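Local coordinates for putative oxidoreductase (Klebsiella pneumoniae subsp. pneumoniae MGH 78578, PDB 3E82), which is a putative oxidoreductase of the Gfo/Idh/MocA family that probably uses a nicotinamide adenine dinucleotide cofactor, its substrate being unidentified, at residues 21-26 against 72-77; 138-143 against 189-194; 185-190 against 239-244; 196-201 against 330-335. All blocks are in the same frame, centred on the assembly; numbering follows the deposited sequence.

Contact 1 (21-26 against 72-77); sequences TFHAPL and VIASPN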
loop_
_atom_site.group_PDB
_atom_site.type_symbol
_atom_site.label_atom_id
_atom_site.label_comp_id
_atom_site.label_asym_id
_atom_site.label_seq_id
_atom_site.Cartn_x
_atom_site.Cartn_y
_atom_site.Cartn_z
ATOM N N THR B 21 -28.210 17.848 0.700
ATOM C CA THR B 21 -27.984 16.562 1.354
ATOM C C THR B 21 -27.206 16.612 2.660
ATOM O O THR B 21 -27.476 15.834 3.569
ATOM C CB THR B 21 -27.252 15.586 0.404
ATOM O OG1 THR B 21 -27.847 15.648 -0.896
ATOM C CG2 THR B 21 -27.352 14.158 0.924
ATOM N N PHE B 22 -26.248 17.524 2.748
ATOM C CA PHE B 22 -25.400 17.656 3.932
ATOM C C PHE B 22 -25.705 18.835 4.854
ATOM O O PHE B 22 -26.279 18.669 5.933
ATOM C CB PHE B 22 -23.929 17.750 3.499
ATOM C CG PHE B 22 -23.323 16.434 3.106
ATOM C CD1 PHE B 22 -22.462 15.762 3.980
ATOM C CD2 PHE B 22 -23.620 15.859 1.875
ATOM C CE1 PHE B 22 -21.903 14.527 3.625
ATOM C CE2 PHE B 22 -23.068 14.624 1.507
ATOM C CZ PHE B 22 -22.209 13.959 2.384
ATOM N N HIS B 23 -25.315 20.024 4.411
ATOM C CA HIS B 23 -25.464 21.239 5.194
ATOM C C HIS B 23 -26.820 21.563 5.805
ATOM O O HIS B 23 -26.911 21.758 7.018
ATOM C CB HIS B 23 -24.957 22.416 4.375
ATOM C CG HIS B 23 -23.510 22.297 4.013
ATOM N ND1 HIS B 23 -22.505 22.305 4.956
ATOM C CD2 HIS B 23 -22.902 22.144 2.815
ATOM C CE1 HIS B 23 -21.339 22.163 4.354
ATOM N NE2 HIS B 23 -21.552 22.063 3.055
ATOM N N ALA B 24 -27.872 21.621 4.994
ATOM C CA ALA B 24 -29.185 21.941 5.545
ATOM C C ALA B 24 -29.599 20.990 6.674
ATOM O O ALA B 24 -29.977 21.442 7.758
ATOM C CB ALA B 24 -30.237 21.947 4.448
ATOM N N PRO B 25 -29.533 19.663 6.439
ATOM C CA PRO B 25 -29.916 18.685 7.473
ATOM C C PRO B 25 -29.066 18.747 8.739
ATOM O O PRO B 25 -29.583 18.674 9.857
ATOM C CB PRO B 25 -29.766 17.345 6.750
ATOM C CG PRO B 25 -30.093 17.711 5.321
ATOM C CD PRO B 25 -29.305 18.986 5.152
ATOM N N LEU B 26 -27.755 18.870 8.562
ATOM C CA LEU B 26 -26.850 18.944 9.696
ATOM C C LEU B 26 -27.111 20.215 10.516
ATOM O O LEU B 26 -27.318 20.153 11.729
ATOM C CB LEU B 26 -25.401 18.916 9.203
ATOM C CG LEU B 26 -24.930 17.585 8.599
ATOM C CD1 LEU B 26 -23.585 17.774 7.890
ATOM C CD2 LEU B 26 -24.824 16.534 9.708
ATOM N N VAL B 72 -22.414 29.809 4.868
ATOM C CA VAL B 72 -21.963 28.455 4.554
ATOM C C VAL B 72 -21.954 28.365 3.019
ATOM O O VAL B 72 -23.004 28.393 2.375
ATOM C CB VAL B 72 -22.919 27.374 5.144
ATOM C CG1 VAL B 72 -22.500 25.989 4.671
ATOM C CG2 VAL B 72 -22.899 27.428 6.671
ATOM N N ILE B 73 -20.764 28.266 2.442
ATOM C CA ILE B 73 -20.619 28.219 0.992
ATOM C C ILE B 73 -20.618 26.807 0.420
ATOM O O ILE B 73 -19.690 26.020 0.635
ATOM C CB ILE B 73 -19.351 28.971 0.583
ATOM C CG1 ILE B 73 -19.428 30.397 1.149
ATOM C CG2 ILE B 73 -19.196 28.979 -0.936
ATOM C CD1 ILE B 73 -18.285 31.288 0.742
ATOM N N ALA B 74 -21.678 26.501 -0.316
ATOM C CA ALA B 74 -21.859 25.192 -0.929
ATOM C C ALA B 74 -22.246 25.358 -2.401
ATOM O O ALA B 74 -23.009 24.567 -2.949
ATOM C CB ALA B 74 -22.947 24.422 -0.185
ATOM N N SER B 75 -21.721 26.408 -3.019
ATOM C CA SER B 75 -21.975 26.713 -4.426
ATOM C C SER B 75 -20.843 26.075 -5.249
ATOM O O SER B 75 -19.968 25.422 -4.681
ATOM C CB SER B 75 -22.003 28.234 -4.602
ATOM O OG SER B 75 -20.879 28.837 -3.982
ATOM N N PRO B 76 -20.851 26.240 -6.591
ATOM C CA PRO B 76 -19.796 25.655 -7.432
ATOM C C PRO B 76 -18.376 25.991 -6.970
ATOM O O PRO B 76 -18.124 27.078 -6.449
ATOM C CB PRO B 76 -20.096 26.231 -8.813
ATOM C CG PRO B 76 -21.598 26.330 -8.810
ATOM C CD PRO B 76 -21.865 26.917 -7.426
ATOM N N ASN B 77 -17.457 25.053 -7.187
ATOM C CA ASN B 77 -16.047 25.191 -6.799
ATOM C C ASN B 77 -15.389 26.537 -7.102
ATOM O O ASN B 77 -14.712 27.109 -6.247
ATOM C CB ASN B 77 -15.220 24.075 -7.453
ATOM C CG ASN B 77 -15.375 22.738 -6.748
ATOM O OD1 ASN B 77 -16.408 22.456 -6.136
ATOM N ND2 ASN B 77 -14.346 21.900 -6.839
#
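With its CG anti to its own carbonyl carbon (chi1 -61°), His23 carries its imidazole off helix 17-28 and over the end of strand 70-73, where Val72 sets CG1 anti to the backbone N (chi1 174°) and presents that methyl to the ring. Val72 CG1 lies over one face of the imidazole, 3.9 Å from the centroid of the His23 ring and 19° off its normal, a CH-pi contact. It is displaced toward the rim, nearest His23 ND1 at 3.7 Å. The methyl of Ala74, the first residue beyond the strand, approaches from an oblique direction, its CB 3.8 Å from His23 CD2. The setting is the NAD-binding Rossmann fold: helix 17-28 follows strand 8-13 and a glycine-rich turn that fits the GxGxxG pattern of Rossmann folds, and strand 70-73 runs parallel beside strand 8-13. Both ring nitrogens have polar partners, His23 ND1 bonding Tyr303 OH and His23 NE2 bonding Asp97 OD1. Bonded at both nitrogens, the imidazole is probably restricted in its rotation. Leu12 of strand 8-13 touches all three of His23, Val72 and Ala74.

Contact 2 (138-143 against 189-194); sequences QVIEQG and LQLFGL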
loop_
_atom_site.group_PDB
_atom_site.type_symbol
_atom_site.label_atom_id
_atom_site.label_comp_id
_atom_site.label_asym_id
_atom_site.label_seq_id
_atom_site.Cartn_x
_atom_site.Cartn_y
_atom_site.Cartn_z
ATOM N N GLN B 138 -9.083 5.823 18.641
ATOM C CA GLN B 138 -9.252 5.312 19.992
ATOM C C GLN B 138 -8.273 4.182 20.295
ATOM O O GLN B 138 -7.633 4.177 21.338
ATOM C CB GLN B 138 -10.687 4.818 20.180
ATOM C CG GLN B 138 -10.945 4.160 21.522
ATOM C CD GLN B 138 -12.345 3.569 21.620
ATOM O OE1 GLN B 138 -12.737 2.712 20.813
ATOM N NE2 GLN B 138 -13.105 4.021 22.608
ATOM N N VAL B 139 -8.159 3.224 19.383
ATOM C CA VAL B 139 -7.242 2.106 19.598
ATOM C C VAL B 139 -5.794 2.595 19.676
ATOM O O VAL B 139 -5.039 2.167 20.550
ATOM C CB VAL B 139 -7.370 1.048 18.481
ATOM C CG1 VAL B 139 -6.352 -0.069 18.707
ATOM C CG2 VAL B 139 -8.793 0.477 18.470
ATOM N N ILE B 140 -5.412 3.497 18.777
ATOM C CA ILE B 140 -4.054 4.033 18.785
ATOM C C ILE B 140 -3.745 4.752 20.100
ATOM O O ILE B 140 -2.719 4.490 20.739
ATOM C CB ILE B 140 -3.829 5.046 17.633
ATOM C CG1 ILE B 140 -3.949 4.334 16.279
ATOM C CG2 ILE B 140 -2.454 5.717 17.792
ATOM C CD1 ILE B 140 -3.858 5.262 15.068
ATOM N N GLU B 141 -4.628 5.666 20.492
ATOM C CA GLU B 141 -4.444 6.438 21.720
ATOM C C GLU B 141 -4.474 5.594 22.992
ATOM O O GLU B 141 -3.866 5.961 23.998
ATOM C CB GLU B 141 -5.494 7.546 21.794
ATOM C CG GLU B 141 -5.100 8.779 20.989
ATOM C CD GLU B 141 -6.228 9.783 20.846
ATOM O OE1 GLU B 141 -7.075 9.875 21.762
ATOM O OE2 GLU B 141 -6.255 10.489 19.813
ATOM N N GLN B 142 -5.186 4.472 22.932
ATOM C CA GLN B 142 -5.290 3.531 24.044
ATOM C C GLN B 142 -3.913 2.933 24.332
ATOM O O GLN B 142 -3.650 2.450 25.437
ATOM C CB GLN B 142 -6.227 2.378 23.675
ATOM C CG GLN B 142 -7.661 2.486 24.139
ATOM C CD GLN B 142 -8.567 1.514 23.383
ATOM O OE1 GLN B 142 -8.102 0.511 22.817
ATOM N NE2 GLN B 142 -9.863 1.802 23.377
ATOM N N GLY B 143 -3.045 2.958 23.325
ATOM C CA GLY B 143 -1.712 2.394 23.467
ATOM C C GLY B 143 -1.731 0.912 23.114
ATOM O O GLY B 143 -0.723 0.216 23.210
ATOM N N LEU B 189 -3.138 13.897 9.173
ATOM C CA LEU B 189 -2.480 15.051 9.775
ATOM C C LEU B 189 -2.958 15.257 11.211
ATOM O O LEU B 189 -2.171 15.572 12.099
ATOM C CB LEU B 189 -2.750 16.312 8.938
ATOM C CG LEU B 189 -2.270 16.251 7.485
ATOM C CD1 LEU B 189 -2.574 17.564 6.765
ATOM C CD2 LEU B 189 -0.780 15.958 7.466
ATOM N N GLN B 190 -4.256 15.073 11.432
ATOM C CA GLN B 190 -4.825 15.224 12.768
ATOM C C GLN B 190 -4.168 14.228 13.730
ATOM O O GLN B 190 -3.869 14.556 14.880
ATOM C CB GLN B 190 -6.339 14.989 12.728
ATOM C CG GLN B 190 -7.160 16.168 12.210
ATOM C CD GLN B 190 -7.208 17.335 13.196
ATOM O OE1 GLN B 190 -6.457 18.307 13.076
ATOM N NE2 GLN B 190 -8.085 17.229 14.185
ATOM N N LEU B 191 -3.946 13.008 13.249
ATOM C CA LEU B 191 -3.328 11.970 14.069
ATOM C C LEU B 191 -1.828 12.135 14.264
ATOM O O LEU B 191 -1.322 11.974 15.372
ATOM C CB LEU B 191 -3.560 10.579 13.444
ATOM C CG LEU B 191 -4.965 9.974 13.531
ATOM C CD1 LEU B 191 -5.004 8.640 12.803
ATOM C CD2 LEU B 191 -5.344 9.798 14.993
ATOM N N PHE B 192 -1.119 12.477 13.195
ATOM C CA PHE B 192 0.334 12.545 13.262
ATOM C C PHE B 192 1.043 13.865 12.999
ATOM O O PHE B 192 2.273 13.921 13.088
ATOM C CB PHE B 192 0.896 11.506 12.288
ATOM C CG PHE B 192 0.228 10.164 12.384
ATOM C CD1 PHE B 192 0.388 9.374 13.524
ATOM C CD2 PHE B 192 -0.560 9.683 11.335
ATOM C CE1 PHE B 192 -0.228 8.123 13.620
ATOM C CE2 PHE B 192 -1.182 8.433 11.422
ATOM C CZ PHE B 192 -1.016 7.653 12.563
ATOM N N GLY B 193 0.309 14.920 12.671
ATOM C CA GLY B 193 0.985 16.169 12.365
ATOM C C GLY B 193 1.478 16.110 10.923
ATOM O O GLY B 193 1.083 15.217 10.167
ATOM N N LEU B 194 2.348 17.041 10.538
ATOM C CA LEU B 194 2.869 17.087 9.169
ATOM C C LEU B 194 3.946 16.052 8.853
ATOM O O LEU B 194 4.837 15.801 9.651
ATOM C CB LEU B 194 3.457 18.472 8.865
ATOM C CG LEU B 194 2.555 19.694 9.018
ATOM C CD1 LEU B 194 3.357 20.962 8.705
ATOM C CD2 LEU B 194 1.366 19.559 8.083
#
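The flat group here is the phenyl ring of Phe192, and the methyl that reaches it across the contact, Ile140 CD1, comes in obliquely and stops 4.5 Å from Phe192 CZ. One face of the ring is occupied from within its own helix, by Leu191 CB, which sits 3.7 Å above the plane and over the centre. Around the same ring, Phe151 of strand 148-156 makes an edge-to-face contact, and the ring of His224 meets it with the planes inclined at about 60°. Ile140 CD1 has a second neighbour in Leu191, methyl to methyl, at 4.2 Å from Leu191 CD1. The isoleucine reaches this far because its chain is extended (chi2 175°), with CD1 at the leading end. Phe151 touches Ile140 and Leu191 as well as Phe192, and Val148 adds to the packing around Ile140. In the C-terminal alpha/beta domain, then, the contact joins the ends of two helices, 131-142 and 176-192, that are both laid against strand 148-156 of the mixed sheet. Each helix finishes just past the touching residues at a glycine with positive phi: Gly143 closes a Schellman motif, its N bonded to Ile140 O at 3.0 Å, and Gly193 takes the corresponding place after Phe192. No hydrogen bond crosses between the segments, and the three residues that meet do so through hydrocarbon alone. Cohesion therefore probably rests mainly on dispersion and the exclusion of water, with no directional bond between the two segments.

Contact 3 (185-190 against 239-244); sequences IDQALQ and SRFTVH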
loop_
_atom_site.group_PDB
_atom_site.type_symbol
_atom_site.label_atom_id
_atom_site.label_comp_id
_atom_site.label_asym_id
_atom_site.label_seq_id
_atom_site.Cartn_x
_atom_site.Cartn_y
_atom_site.Cartn_z
ATOM N N ILE B 185 -6.202 12.543 3.898
ATOM C CA ILE B 185 -5.069 13.340 4.360
ATOM C C ILE B 185 -5.367 14.021 5.695
ATOM O O ILE B 185 -4.588 13.922 6.642
ATOM C CB ILE B 185 -4.707 14.446 3.347
ATOM C CG1 ILE B 185 -4.261 13.824 2.026
ATOM C CG2 ILE B 185 -3.607 15.342 3.923
ATOM C CD1 ILE B 185 -4.267 14.817 0.879
ATOM N N ASP B 186 -6.499 14.710 5.765
ATOM C CA ASP B 186 -6.878 15.434 6.974
ATOM C C ASP B 186 -6.825 14.561 8.225
ATOM O O ASP B 186 -6.306 14.990 9.249
ATOM C CB ASP B 186 -8.282 16.040 6.821
ATOM C CG ASP B 186 -8.653 16.942 7.974
ATOM O OD1 ASP B 186 -7.894 17.895 8.245
ATOM O OD2 ASP B 186 -9.701 16.703 8.608
ATOM N N GLN B 187 -7.372 13.351 8.140
ATOM C CA GLN B 187 -7.360 12.419 9.269
ATOM C C GLN B 187 -5.924 12.080 9.668
ATOM O O GLN B 187 -5.594 12.037 10.855
ATOM C CB GLN B 187 -8.131 11.132 8.919
ATOM C CG GLN B 187 -9.646 11.308 8.897
ATOM C CD GLN B 187 -10.397 10.144 8.239
ATOM O OE1 GLN B 187 -9.803 9.300 7.560
ATOM N NE2 GLN B 187 -11.718 10.113 8.423
ATOM N N ALA B 188 -5.069 11.849 8.677
ATOM C CA ALA B 188 -3.672 11.525 8.946
ATOM C C ALA B 188 -2.947 12.673 9.655
ATOM O O ALA B 188 -2.221 12.451 10.627
ATOM C CB ALA B 188 -2.953 11.175 7.640
ATOM N N LEU B 189 -3.138 13.897 9.173
ATOM C CA LEU B 189 -2.480 15.051 9.775
ATOM C C LEU B 189 -2.958 15.257 11.211
ATOM O O LEU B 189 -2.171 15.572 12.099
ATOM C CB LEU B 189 -2.750 16.312 8.938
ATOM C CG LEU B 189 -2.270 16.251 7.485
ATOM C CD1 LEU B 189 -2.574 17.564 6.765
ATOM C CD2 LEU B 189 -0.780 15.958 7.466
ATOM N N GLN B 190 -4.256 15.073 11.432
ATOM C CA GLN B 190 -4.825 15.224 12.768
ATOM C C GLN B 190 -4.168 14.228 13.730
ATOM O O GLN B 190 -3.869 14.556 14.880
ATOM C CB GLN B 190 -6.339 14.989 12.728
ATOM C CG GLN B 190 -7.160 16.168 12.210
ATOM C CD GLN B 190 -7.208 17.335 13.196
ATOM O OE1 GLN B 190 -6.457 18.307 13.076
ATOM N NE2 GLN B 190 -8.085 17.229 14.185
ATOM N N SER B 239 -9.577 -2.950 3.238
ATOM C CA SER B 239 -10.104 -2.471 4.508
ATOM C C SER B 239 -10.001 -0.956 4.571
ATOM O O SER B 239 -9.040 -0.372 4.072
ATOM C CB SER B 239 -9.319 -3.066 5.679
ATOM O OG SER B 239 -9.328 -4.478 5.637
ATOM N N ARG B 240 -10.997 -0.340 5.201
ATOM C CA ARG B 240 -11.057 1.104 5.357
ATOM C C ARG B 240 -9.778 1.616 5.999
ATOM O O ARG B 240 -9.207 2.607 5.550
ATOM C CB ARG B 240 -12.250 1.486 6.239
ATOM C CG ARG B 240 -12.323 2.973 6.559
ATOM C CD ARG B 240 -12.530 3.811 5.309
ATOM N NE ARG B 240 -12.498 5.239 5.620
ATOM C CZ ARG B 240 -11.385 5.959 5.738
ATOM N NH1 ARG B 240 -10.197 5.390 5.566
ATOM N NH2 ARG B 240 -11.463 7.249 6.047
ATOM N N PHE B 241 -9.358 0.937 7.065
ATOM C CA PHE B 241 -8.148 1.273 7.814
ATOM C C PHE B 241 -7.397 -0.002 8.181
ATOM O O PHE B 241 -8.005 -1.026 8.495
ATOM C CB PHE B 241 -8.481 1.989 9.129
ATOM C CG PHE B 241 -8.888 3.434 8.976
ATOM C CD1 PHE B 241 -7.947 4.408 8.650
ATOM C CD2 PHE B 241 -10.204 3.824 9.208
ATOM C CE1 PHE B 241 -8.310 5.759 8.563
ATOM C CE2 PHE B 241 -10.582 5.173 9.124
ATOM C CZ PHE B 241 -9.628 6.141 8.800
ATOM N N THR B 242 -6.074 0.084 8.152
ATOM C CA THR B 242 -5.188 -1.012 8.526
ATOM C C THR B 242 -4.033 -0.311 9.236
ATOM O O THR B 242 -3.342 0.505 8.634
ATOM C CB THR B 242 -4.638 -1.772 7.296
ATOM O OG1 THR B 242 -5.715 -2.423 6.610
ATOM C CG2 THR B 242 -3.617 -2.816 7.736
ATOM N N VAL B 243 -3.841 -0.612 10.517
ATOM C CA VAL B 243 -2.773 0.025 11.287
ATOM C C VAL B 243 -1.946 -0.993 12.048
ATOM O O VAL B 243 -2.489 -1.801 12.802
ATOM C CB VAL B 243 -3.349 1.045 12.295
ATOM C CG1 VAL B 243 -2.216 1.792 13.003
ATOM C CG2 VAL B 243 -4.262 2.022 11.572
ATOM N N HIS B 244 -0.630 -0.949 11.845
ATOM C CA HIS B 244 0.281 -1.872 12.510
ATOM C C HIS B 244 1.218 -1.125 13.437
ATOM O O HIS B 244 1.808 -0.107 13.060
ATOM C CB HIS B 244 1.124 -2.639 11.482
ATOM C CG HIS B 244 0.322 -3.280 10.394
ATOM N ND1 HIS B 244 -0.629 -4.248 10.638
ATOM C CD2 HIS B 244 0.328 -3.086 9.054
ATOM C CE1 HIS B 244 -1.176 -4.620 9.495
ATOM N NE2 HIS B 244 -0.613 -3.931 8.518
HETATM O O HOH W 1 -13.783 8.179 7.650
#
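Gln187 OE1 accepts a hydrogen bond from Arg240 NH2, 3.0 Å long, which ties helix 176-192 to the start of strand 241-245 in the C-terminal alpha/beta domain. The glutamine arrives as an extended chain beyond CG (chi2 166°), whereas the arginine bends at chi2 (64°), bringing its end round to meet the amide. Arg240 and Phe241 form a classic beta bulge there, both facing Lys252, which is consistent with two consecutive side chains reaching the same glutamine. The donor lies in the carbonyl plane, on a lone pair of OE1, but the oxygen is tilted somewhat out of the guanidinium plane and the bond is bent, with an N-H...O angle of 137°. Phe241 CZ meets the same oxygen edge-on, 3.4 Å from Gln187 OE1, while one face of the phenyl lies against the Arg240 guanidinium. Further out, Arg240 NH1 bonds Ser153 OG of strand 148-156, and Gln187 NE2 donates to Arg127 O; each gives its flat group a second hold and should limit its rotation. Phe241 also packs on Asp132 and Ile136 of helix 131-142. A water closes the ring between the two side chains, accepting from Gln187 NE2 at 2.9 Å and from Arg240 NH2 at 3.0 Å.

Contact 4 (196-201 against 330-335); sequences QSVQGN and LEAAVR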
loop_
_atom_site.group_PDB
_atom_site.type_symbol
_atom_site.label_atom_id
_atom_site.label_comp_id
_atom_site.label_asym_id
_atom_site.label_seq_id
_atom_site.Cartn_x
_atom_site.Cartn_y
_atom_site.Cartn_z
ATOM N N GLN B 196 7.257 14.451 6.834
ATOM C CA GLN B 196 8.524 15.029 6.415
ATOM C C GLN B 196 8.596 15.137 4.894
ATOM O O GLN B 196 9.197 16.067 4.360
ATOM C CB GLN B 196 9.690 14.189 6.927
ATOM C CG GLN B 196 11.055 14.811 6.655
ATOM C CD GLN B 196 12.133 14.247 7.554
ATOM O OE1 GLN B 196 11.950 14.166 8.765
ATOM N NE2 GLN B 196 13.263 13.870 6.974
ATOM N N SER B 197 7.990 14.176 4.198
ATOM C CA SER B 197 7.980 14.189 2.736
ATOM C C SER B 197 6.769 13.431 2.207
ATOM O O SER B 197 6.153 12.646 2.924
ATOM C CB SER B 197 9.264 13.577 2.181
ATOM O OG SER B 197 9.305 12.180 2.398
ATOM N N VAL B 198 6.427 13.679 0.952
ATOM C CA VAL B 198 5.270 13.048 0.330
ATOM C C VAL B 198 5.667 12.409 -0.987
ATOM O O VAL B 198 6.363 13.017 -1.803
ATOM C CB VAL B 198 4.146 14.091 0.065
ATOM C CG1 VAL B 198 2.986 13.442 -0.653
ATOM C CG2 VAL B 198 3.676 14.699 1.376
ATOM N N GLN B 199 5.230 11.176 -1.195
ATOM C CA GLN B 199 5.537 10.474 -2.426
ATOM C C GLN B 199 4.202 10.069 -3.042
ATOM O O GLN B 199 3.308 9.587 -2.349
ATOM C CB GLN B 199 6.415 9.253 -2.119
ATOM C CG GLN B 199 7.024 8.574 -3.327
ATOM C CD GLN B 199 6.065 7.606 -3.984
ATOM O OE1 GLN B 199 5.389 6.840 -3.294
ATOM N NE2 GLN B 199 6.008 7.618 -5.322
ATOM N N GLY B 200 4.056 10.282 -4.343
ATOM C CA GLY B 200 2.799 9.940 -4.972
ATOM C C GLY B 200 2.871 9.194 -6.291
ATOM O O GLY B 200 3.804 9.362 -7.071
ATOM N N ASN B 201 1.855 8.377 -6.531
ATOM C CA ASN B 201 1.742 7.600 -7.758
ATOM C C ASN B 201 0.254 7.664 -8.096
ATOM O O ASN B 201 -0.572 7.045 -7.412
ATOM C CB ASN B 201 2.175 6.156 -7.509
ATOM C CG ASN B 201 2.445 5.398 -8.793
ATOM O OD1 ASN B 201 1.762 5.591 -9.808
ATOM N ND2 ASN B 201 3.437 4.522 -8.757
ATOM N N LEU B 330 -1.860 17.487 -0.725
ATOM C CA LEU B 330 -2.573 17.141 -1.939
ATOM C C LEU B 330 -1.726 17.495 -3.165
ATOM O O LEU B 330 -1.513 16.660 -4.042
ATOM C CB LEU B 330 -3.906 17.898 -1.979
ATOM C CG LEU B 330 -5.006 17.284 -2.839
ATOM C CD1 LEU B 330 -5.510 16.010 -2.168
ATOM C CD2 LEU B 330 -6.155 18.297 -3.014
ATOM N N GLU B 331 -1.233 18.728 -3.213
ATOM C CA GLU B 331 -0.419 19.179 -4.334
ATOM C C GLU B 331 0.947 18.509 -4.379
ATOM O O GLU B 331 1.442 18.180 -5.451
ATOM C CB GLU B 331 -0.264 20.701 -4.281
ATOM C CG GLU B 331 -1.619 21.414 -4.274
ATOM C CD GLU B 331 -1.504 22.914 -4.434
ATOM O OE1 GLU B 331 -0.372 23.437 -4.354
ATOM O OE2 GLU B 331 -2.557 23.564 -4.634
ATOM N N ALA B 332 1.557 18.312 -3.216
ATOM C CA ALA B 332 2.859 17.660 -3.160
ATOM C C ALA B 332 2.765 16.259 -3.780
ATOM O O ALA B 332 3.669 15.834 -4.500
ATOM C CB ALA B 332 3.341 17.568 -1.718
ATOM N N ALA B 333 1.672 15.550 -3.511
ATOM C CA ALA B 333 1.490 14.201 -4.058
ATOM C C ALA B 333 1.427 14.250 -5.579
ATOM O O ALA B 333 1.965 13.375 -6.260
ATOM C CB ALA B 333 0.208 13.562 -3.510
ATOM N N VAL B 334 0.761 15.272 -6.106
ATOM C CA VAL B 334 0.634 15.417 -7.549
ATOM C C VAL B 334 1.988 15.757 -8.172
ATOM O O VAL B 334 2.321 15.254 -9.242
ATOM C CB VAL B 334 -0.415 16.506 -7.918
ATOM C CG1 VAL B 334 -0.413 16.746 -9.430
ATOM C CG2 VAL B 334 -1.806 16.052 -7.470
ATOM N N ARG B 335 2.771 16.599 -7.507
ATOM C CA ARG B 335 4.086 16.945 -8.037
ATOM C C ARG B 335 4.971 15.704 -8.055
ATOM O O ARG B 335 5.720 15.472 -9.001
ATOM C CB ARG B 335 4.768 18.004 -7.175
ATOM C CG ARG B 335 4.200 19.394 -7.286
ATOM C CD ARG B 335 5.231 20.385 -6.780
ATOM N NE ARG B 335 5.550 20.187 -5.367
ATOM C CZ ARG B 335 4.780 20.603 -4.367
ATOM N NH1 ARG B 335 3.648 21.237 -4.627
ATOM N NH2 ARG B 335 5.146 20.401 -3.109
#
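Strand 197-201 and helix 330-335 pass each other at 56°, their short axes approaching to 6.4 Å, close for a helix laid on a sheet. The backbones come nearest at Gly200 and Ala333, whose CA atoms are 4.6 Å apart. Here the main chain of the strand rests directly on the helix, with Gly200 CA 3.8 Å from Ala333 O; having no side chain, Gly200 allows this approach. Its N-H is bonded to Ser336 OG, one turn further along the helix. The arrangement belongs to the alpha/beta domain in which helix 320-339 covers a face of the mixed sheet, here at its outermost strand, 197-203. Val198 supplies the larger side chain, pointing toward the helix and dividing its contacts between two alanines. Its CB lies 4.0 Å from Ala332 CB. Because CG1 stands anti to the backbone N (chi1 177°), that branch reaches along the helix surface to Ala333, CG1 being 4.0 Å from Ala333 CB and 3.8 Å from Ala333 N. Leu345 packs on both Val198 and Ala332, while Val217 of the adjoining strand meets Val198 and Ala333. On the other side of the strand, Asn201 hydrogen-bonds Lys225 and Asn220 of the second subunit.

How the contacts relate
From the N terminus, contact 1 closes first, a loop of 45 residues wholly within the Rossmann domain; its centre lies 25 to 29 Å from those of the others, across the centre of the chain. The remaining three belong to the C-terminal alpha/beta domain. Contact 2 closes another 45-residue loop, bringing helix 131-142 to the end of helix 176-192. Contact 3 begins where that loop ends, sharing Leu189 and Gln190, and closes 48 residues at strand 241-245. Contact 4 follows contact 2 in series, spans the longest loop, 128 residues, and crosses contact 3. These last two touch where Ile185 CD1 meets Leu330 CD1 at 3.5 Å, linking 176-192 and 320-339, two helices whose contacts reach the same mixed sheet.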